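PDB 4R8X: uricase from Bacillus fastidiosus, which catalyses, as a urate oxidase, the oxidation of urate by molecular oxygen to 5-hydroxyisourate, the first step on the route to (S)-allantoin. Local coordinates for residues 61-64 and 65-68; 71-74 and 75-79; 54-57 and 58-61. One frame throughout, in Å; residues are numbered along the deposited sequence.

Contact 1: residues 61-64 and 65-68; sequences GDNS and LVVA
V66 turns back on N63 across a tight bend, and the two side chains cross obliquely. The branch that does the touching is V66 CG2, set anti to its own carbonyl carbon; it rests 3.6 Å from N63 CA and 3.8 Å from the amide oxygen OD1. The nitrogen end of that amide is taken up by a second subunit, N63 ND2 bonding the carbonyl of Y180. Underneath, the backbones are pinned by V66 N donating to N63 O (2.9 Å), with the nitrogen standing well above the carbonyl plane, 62° out of it. One residue earlier D62 grips S64 with a single oxygen: the hydroxyl S64 OG gives its proton to the syn lone pair of D62 OD1 at 2.6 Å, while S64 N reaches the same oxygen from above the carboxylate plane at 2.9 Å. A water ties the bend together as well, donating to D62 O and accepting from L65 N. The CB atoms of S64 and L65 lead away from the facing segment. An Asx turn at D62 thus leads into a type I beta turn from N63 to V66, inside the loop that joins helix 55-59 to helix 69-82.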
loop_
_atom_site.group_PDB
_atom_site.type_symbol
_atom_site.label_atom_id
_atom_site.label_comp_id
_atom_site.label_asym_id
_atom_site.label_seq_id
_atom_site.Cartn_x
_atom_site.Cartn_y
_atom_site.Cartn_z
ATOM N N GLY D 61 -8.610 31.095 -16.611
ATOM C CA GLY D 61 -9.130 30.890 -15.271
ATOM C C GLY D 61 -10.612 31.212 -15.206
ATOM O O GLY D 61 -11.142 31.585 -14.155
ATOM N N ASP D 62 -11.288 31.063 -16.342
ATOM C CA ASP D 62 -12.718 31.355 -16.433
ATOM C C ASP D 62 -13.528 30.111 -16.047
ATOM O O ASP D 62 -13.524 29.115 -16.763
ATOM C CB ASP D 62 -13.065 31.780 -17.865
ATOM C CG ASP D 62 -14.470 32.323 -17.994
ATOM O OD1 ASP D 62 -15.288 32.108 -17.073
ATOM O OD2 ASP D 62 -14.753 32.971 -19.023
ATOM N N ASN D 63 -14.239 30.181 -14.928
ATOM C CA ASN D 63 -15.017 29.041 -14.453
ATOM C C ASN D 63 -16.466 29.023 -14.935
ATOM O O ASN D 63 -17.249 28.177 -14.501
ATOM C CB ASN D 63 -14.975 28.966 -12.926
ATOM C CG ASN D 63 -13.608 28.583 -12.404
ATOM O OD1 ASN D 63 -12.914 27.756 -12.996
ATOM N ND2 ASN D 63 -13.208 29.184 -11.292
ATOM N N SER D 64 -16.812 29.945 -15.832
ATOM C CA SER D 64 -18.192 30.111 -16.297
ATOM C C SER D 64 -18.856 28.839 -16.823
ATOM O O SER D 64 -20.037 28.594 -16.567
ATOM C CB SER D 64 -18.260 31.211 -17.355
ATOM O OG SER D 64 -17.843 32.447 -16.798
ATOM N N LEU D 65 -18.093 28.026 -17.547
ATOM C CA LEU D 65 -18.630 26.804 -18.126
ATOM C C LEU D 65 -18.130 25.582 -17.377
ATOM O O LEU D 65 -18.158 24.463 -17.893
ATOM C CB LEU D 65 -18.264 26.707 -19.607
ATOM C CG LEU D 65 -19.016 27.662 -20.530
ATOM C CD1 LEU D 65 -18.559 27.477 -21.971
ATOM C CD2 LEU D 65 -20.523 27.450 -20.391
ATOM N N VAL D 66 -17.672 25.804 -16.152
ATOM C CA VAL D 66 -17.125 24.721 -15.354
ATOM C C VAL D 66 -18.179 24.122 -14.428
ATOM O O VAL D 66 -18.663 24.780 -13.509
ATOM C CB VAL D 66 -15.897 25.176 -14.546
ATOM C CG1 VAL D 66 -15.416 24.056 -13.620
ATOM C CG2 VAL D 66 -14.784 25.613 -15.485
ATOM N N VAL D 67 -18.567 22.885 -14.709
ATOM C CA VAL D 67 -19.326 22.099 -13.752
ATOM C C VAL D 67 -18.359 21.766 -12.615
ATOM O O VAL D 67 -17.268 21.237 -12.858
ATOM C CB VAL D 67 -19.849 20.799 -14.391
ATOM C CG1 VAL D 67 -20.591 19.947 -13.360
ATOM C CG2 VAL D 67 -20.723 21.115 -15.615
ATOM N N ALA D 68 -18.739 22.085 -11.382
ATOM C CA ALA D 68 -17.862 21.843 -10.234
ATOM C C ALA D 68 -17.666 20.341 -10.049
ATOM O O ALA D 68 -18.600 19.568 -10.257
ATOM C CB ALA D 68 -18.452 22.462 -8.979
HETATM O O HOH W 1 -15.484 28.491 -18.644
#

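Contact 2: residues 71-74 and 75-79; sequences SMKN and FIQRH
K73 and Q77, one helical turn apart, lay their chains across each other, K73 CG coming within 3.7 Å of Q77 NE2. The lysine leaves the backbone with CG anti to N (chi1 168°) and then bends at both chi3 and chi4, which curls its amine back to the next residue: NZ donates to N74 OD1 at 2.7 Å, tilted 34° from the amide's carbonyl plane. Q77, extended beyond CG, carries OE1 to a water that donates both to it and to N74 OD1, each at 2.6 Å. The asparagine oxygen is therefore held by an ammonium and a water, and its ND2 is bonded to Y187 O and T189 OG1 of a second subunit. An alanine in place of K73 has neither the amine nor the CG methylene, which would probably leave N74 OD1 without its charged mate and the amide of Q77 less fixed in its rotation.

On the next face N74 and R78 run side by side in the same direction, their amide and guanidinium planes 15° apart. N74 CB sits over one face of the guanidinium, 3.8 Å from R78 NH2, while R78 NH1 bonds E186 O of the second subunit. F75 and H79 form a third pair: H79 ND1 donates to F75 O (2.8 Å), the acceptor lying nearly in the imidazole plane, and H79 CE1 stands above one face of the phenyl ring, toward its rim. That carbonyl also takes H79 N, from the opposite face of its plane. Regular i to i+4 bonds run beneath all three pairs. Around helix 69-82, F75 stacks on F99 of helix 88-102, M72 and I76 press on V47 of strand 40-50, and K73 touches V12 of strand 5-17.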
loop_
_atom_site.group_PDB
_atom_site.type_symbol
_atom_site.label_atom_id
_atom_site.label_comp_id
_atom_site.label_asym_id
_atom_site.label_seq_id
_atom_site.Cartn_x
_atom_site.Cartn_y
_atom_site.Cartn_z
ATOM N N SER D 71 -20.089 18.781 -7.851
ATOM C CA SER D 71 -21.368 18.603 -8.526
ATOM C C SER D 71 -21.394 17.345 -9.379
ATOM O O SER D 71 -22.424 16.683 -9.480
ATOM C CB SER D 71 -21.688 19.827 -9.385
ATOM O OG SER D 71 -21.725 20.983 -8.579
ATOM N N MET D 72 -20.260 17.004 -9.982
ATOM C CA MET D 72 -20.161 15.759 -10.747
ATOM C C MET D 72 -20.377 14.550 -9.859
ATOM O O MET D 72 -21.035 13.581 -10.256
ATOM C CB MET D 72 -18.809 15.618 -11.424
ATOM C CG MET D 72 -18.458 16.716 -12.378
ATOM S SD MET D 72 -16.840 16.371 -13.086
ATOM C CE MET D 72 -16.374 18.028 -13.528
ATOM N N LYS D 73 -19.790 14.604 -8.667
ATOM C CA LYS D 73 -19.948 13.550 -7.690
ATOM C C LYS D 73 -21.424 13.380 -7.321
ATOM O O LYS D 73 -21.941 12.268 -7.318
ATOM C CB LYS D 73 -19.094 13.856 -6.459
ATOM C CG LYS D 73 -19.394 12.985 -5.248
ATOM C CD LYS D 73 -18.805 13.573 -3.980
ATOM C CE LYS D 73 -19.456 14.905 -3.620
ATOM N NZ LYS D 73 -20.821 14.797 -3.049
ATOM N N ASN D 74 -22.107 14.492 -7.047
ATOM C CA ASN D 74 -23.532 14.452 -6.729
ATOM C C ASN D 74 -24.348 13.878 -7.882
ATOM O O ASN D 74 -25.265 13.095 -7.681
ATOM C CB ASN D 74 -24.066 15.851 -6.389
ATOM C CG ASN D 74 -23.480 16.416 -5.109
ATOM O OD1 ASN D 74 -23.043 15.673 -4.234
ATOM N ND2 ASN D 74 -23.493 17.747 -4.984
ATOM N N PHE D 75 -24.001 14.283 -9.097
ATOM C CA PHE D 75 -24.668 13.794 -10.301
ATOM C C PHE D 75 -24.609 12.267 -10.378
ATOM O O PHE D 75 -25.628 11.602 -10.610
ATOM C CB PHE D 75 -23.985 14.412 -11.518
ATOM C CG PHE D 75 -24.756 14.279 -12.813
ATOM C CD1 PHE D 75 -24.638 13.139 -13.600
ATOM C CD2 PHE D 75 -25.553 15.321 -13.268
ATOM C CE1 PHE D 75 -25.321 13.028 -14.808
ATOM C CE2 PHE D 75 -26.236 15.214 -14.474
ATOM C CZ PHE D 75 -26.121 14.074 -15.241
ATOM N N ILE D 76 -23.417 11.703 -10.175
ATOM C CA ILE D 76 -23.245 10.272 -10.303
ATOM C C ILE D 76 -24.025 9.562 -9.214
ATOM O O ILE D 76 -24.766 8.612 -9.469
ATOM C CB ILE D 76 -21.753 9.884 -10.232
ATOM C CG1 ILE D 76 -20.996 10.446 -11.444
ATOM C CG2 ILE D 76 -21.582 8.357 -10.127
ATOM C CD1 ILE D 76 -19.487 10.435 -11.262
ATOM N N GLN D 77 -23.871 10.049 -7.992
ATOM C CA GLN D 77 -24.521 9.411 -6.867
ATOM C C GLN D 77 -26.053 9.432 -6.988
ATOM O O GLN D 77 -26.723 8.454 -6.654
ATOM C CB GLN D 77 -24.007 10.017 -5.555
ATOM C CG GLN D 77 -22.544 9.606 -5.280
ATOM C CD GLN D 77 -21.896 10.383 -4.156
ATOM O OE1 GLN D 77 -22.425 11.393 -3.702
ATOM N NE2 GLN D 77 -20.734 9.911 -3.702
ATOM N N ARG D 78 -26.611 10.514 -7.516
ATOM C CA ARG D 78 -28.052 10.562 -7.684
ATOM C C ARG D 78 -28.533 9.657 -8.812
ATOM O O ARG D 78 -29.607 9.057 -8.729
ATOM C CB ARG D 78 -28.520 11.997 -7.881
ATOM C CG ARG D 78 -28.461 12.763 -6.585
ATOM C CD ARG D 78 -28.767 14.220 -6.759
ATOM N NE ARG D 78 -28.019 15.013 -5.795
ATOM C CZ ARG D 78 -28.050 16.337 -5.754
ATOM N NH1 ARG D 78 -28.810 16.995 -6.616
ATOM N NH2 ARG D 78 -27.335 16.994 -4.851
ATOM N N HIS D 79 -27.739 9.545 -9.870
ATOM C CA HIS D 79 -28.105 8.635 -10.939
ATOM C C HIS D 79 -27.983 7.163 -10.540
ATOM O O HIS D 79 -28.653 6.314 -11.121
ATOM C CB HIS D 79 -27.346 8.956 -12.227
ATOM C CG HIS D 79 -27.895 10.152 -12.939
ATOM N ND1 HIS D 79 -27.627 11.442 -12.533
ATOM C CD2 HIS D 79 -28.753 10.253 -13.983
ATOM C CE1 HIS D 79 -28.278 12.288 -13.317
ATOM N NE2 HIS D 79 -28.969 11.592 -14.202
HETATM O O HOH W 2 -23.844 13.484 -3.119
#

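Contact 3: residues 54-57 and 58-61; sequences LLTS and FTEG
The ring of F58 meets S57 and L54 with its CD1 side. At the ring edge, near its plane, lie two backbone oxygens, L54 O and L55 O, the first 3.5 Å from F58 CD1; S57 OG comes in obliquely, 3.4 Å from the same carbon. The ring also stacks with F301 of a second subunit. F58 and S57 sit on the short helix 55-59, little more than one turn long, which carries the chain from strand 40-50 toward helix 69-82.

S57 ties down the start of the turn. Its chi1 of 74° puts OG between the backbone N and the carbonyl carbon, within 2.7 Å of L54 O; the bond lies in the carbonyl plane, and S57 N donates to the same oxygen. L55 O is likewise shared. T59 N reaches it at 3.0 Å in the carbonyl plane, as an alpha-helical i+4 partner, whereas F58 N, the i+3 partner at 2.9 Å, stands 50° out of that plane.

Two side-chain pairs flank this backbone. L55 and T59 cross, with L55 CD1 and T59 CG2 meeting methyl to methyl at 3.8 Å. T56 and E60 run alongside each other, and T56 CG2 approaches the carboxylate broadside, 3.8 Å from E60 CD and about equally far from both oxygens. Against the second subunit, S57 and F58 pack on Q245, a residue predicted to bind urate, and T59 packs on Y249. E60 N still bonds T56 O, but E60 itself no longer has helical backbone angles. G61 then turns the chain with a positive phi of 66°, bringing its CA within 3.4 Å of S57 O in a CA-H...O contact.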
loop_
_atom_site.group_PDB
_atom_site.type_symbol
_atom_site.label_atom_id
_atom_site.label_comp_id
_atom_site.label_asym_id
_atom_site.label_seq_id
_atom_site.Cartn_x
_atom_site.Cartn_y
_atom_site.Cartn_z
ATOM N N LEU D 54 -14.051 24.049 -22.865
ATOM C CA LEU D 54 -13.404 24.097 -21.555
ATOM C C LEU D 54 -12.078 24.859 -21.596
ATOM O O LEU D 54 -11.437 25.062 -20.571
ATOM C CB LEU D 54 -13.165 22.675 -21.028
ATOM C CG LEU D 54 -14.416 21.797 -20.907
ATOM C CD1 LEU D 54 -14.072 20.420 -20.360
ATOM C CD2 LEU D 54 -15.468 22.473 -20.033
ATOM N N LEU D 55 -11.650 25.269 -22.778
ATOM C CA LEU D 55 -10.297 25.804 -22.930
ATOM C C LEU D 55 -10.023 27.011 -22.043
ATOM O O LEU D 55 -8.991 27.079 -21.381
ATOM C CB LEU D 55 -10.006 26.145 -24.394
ATOM C CG LEU D 55 -8.610 26.709 -24.660
ATOM C CD1 LEU D 55 -7.520 25.668 -24.386
ATOM C CD2 LEU D 55 -8.528 27.238 -26.081
ATOM N N THR D 56 -10.940 27.965 -22.008
ATOM C CA THR D 56 -10.662 29.175 -21.249
ATOM C C THR D 56 -10.675 28.970 -19.730
ATOM O O THR D 56 -10.190 29.834 -18.994
ATOM C CB THR D 56 -11.602 30.325 -21.638
ATOM O OG1 THR D 56 -12.950 29.910 -21.422
ATOM C CG2 THR D 56 -11.406 30.714 -23.114
ATOM N N SER D 57 -11.200 27.836 -19.260
ATOM C CA SER D 57 -11.100 27.523 -17.842
ATOM C C SER D 57 -9.626 27.338 -17.486
ATOM O O SER D 57 -9.209 27.630 -16.364
ATOM C CB SER D 57 -11.954 26.297 -17.464
ATOM O OG SER D 57 -11.393 25.063 -17.904
ATOM N N PHE D 58 -8.838 26.875 -18.451
ATOM C CA PHE D 58 -7.388 26.734 -18.266
ATOM C C PHE D 58 -6.649 28.014 -18.649
ATOM O O PHE D 58 -5.830 28.527 -17.895
ATOM C CB PHE D 58 -6.838 25.585 -19.116
ATOM C CG PHE D 58 -7.330 24.231 -18.688
ATOM C CD1 PHE D 58 -8.521 23.724 -19.185
ATOM C CD2 PHE D 58 -6.596 23.461 -17.799
ATOM C CE1 PHE D 58 -8.983 22.489 -18.805
ATOM C CE2 PHE D 58 -7.056 22.222 -17.406
ATOM C CZ PHE D 58 -8.249 21.733 -17.913
ATOM N N THR D 59 -6.949 28.546 -19.828
ATOM C CA THR D 59 -6.137 29.628 -20.356
ATOM C C THR D 59 -6.460 30.975 -19.716
ATOM O O THR D 59 -5.619 31.869 -19.715
ATOM C CB THR D 59 -6.278 29.762 -21.880
ATOM O OG1 THR D 59 -7.654 29.968 -22.205
ATOM C CG2 THR D 59 -5.778 28.498 -22.574
ATOM N N GLU D 60 -7.662 31.115 -19.160
ATOM C CA GLU D 60 -8.081 32.398 -18.602
ATOM C C GLU D 60 -8.563 32.308 -17.152
ATOM O O GLU D 60 -8.896 33.324 -16.536
ATOM C CB GLU D 60 -9.160 33.040 -19.491
ATOM C CG GLU D 60 -8.673 33.332 -20.913
ATOM C CD GLU D 60 -9.758 33.867 -21.826
ATOM O OE1 GLU D 60 -10.868 34.144 -21.330
ATOM O OE2 GLU D 60 -9.500 34.010 -23.041
ATOM N N GLY D 61 -8.610 31.095 -16.611
ATOM C CA GLY D 61 -9.130 30.890 -15.271
ATOM C C GLY D 61 -10.612 31.212 -15.206
ATOM O O GLY D 61 -11.142 31.585 -14.155
#

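The three contacts follow one another along the chain in the order 3, 1, 2, and all touch the second subunit. Contact 2 is the buried one, on a long helix against the antiparallel sheet of the uricase fold; contacts 1 and 3 are only partly buried and lie farther from the chain's centre. Those two share G61 and abut: V66 CG2 rests on S57 CB, and D62 N probably bonds T56 O. Contact 2 joins the loop through M72 CE against V67 O but stays about 8 Å from contact 3 at the nearest atoms. Turn-forming carboxylate and backbone bonds dominate contact 1, helix-end bonds contact 3, and amide, ammonium and aromatic pairs contact 2.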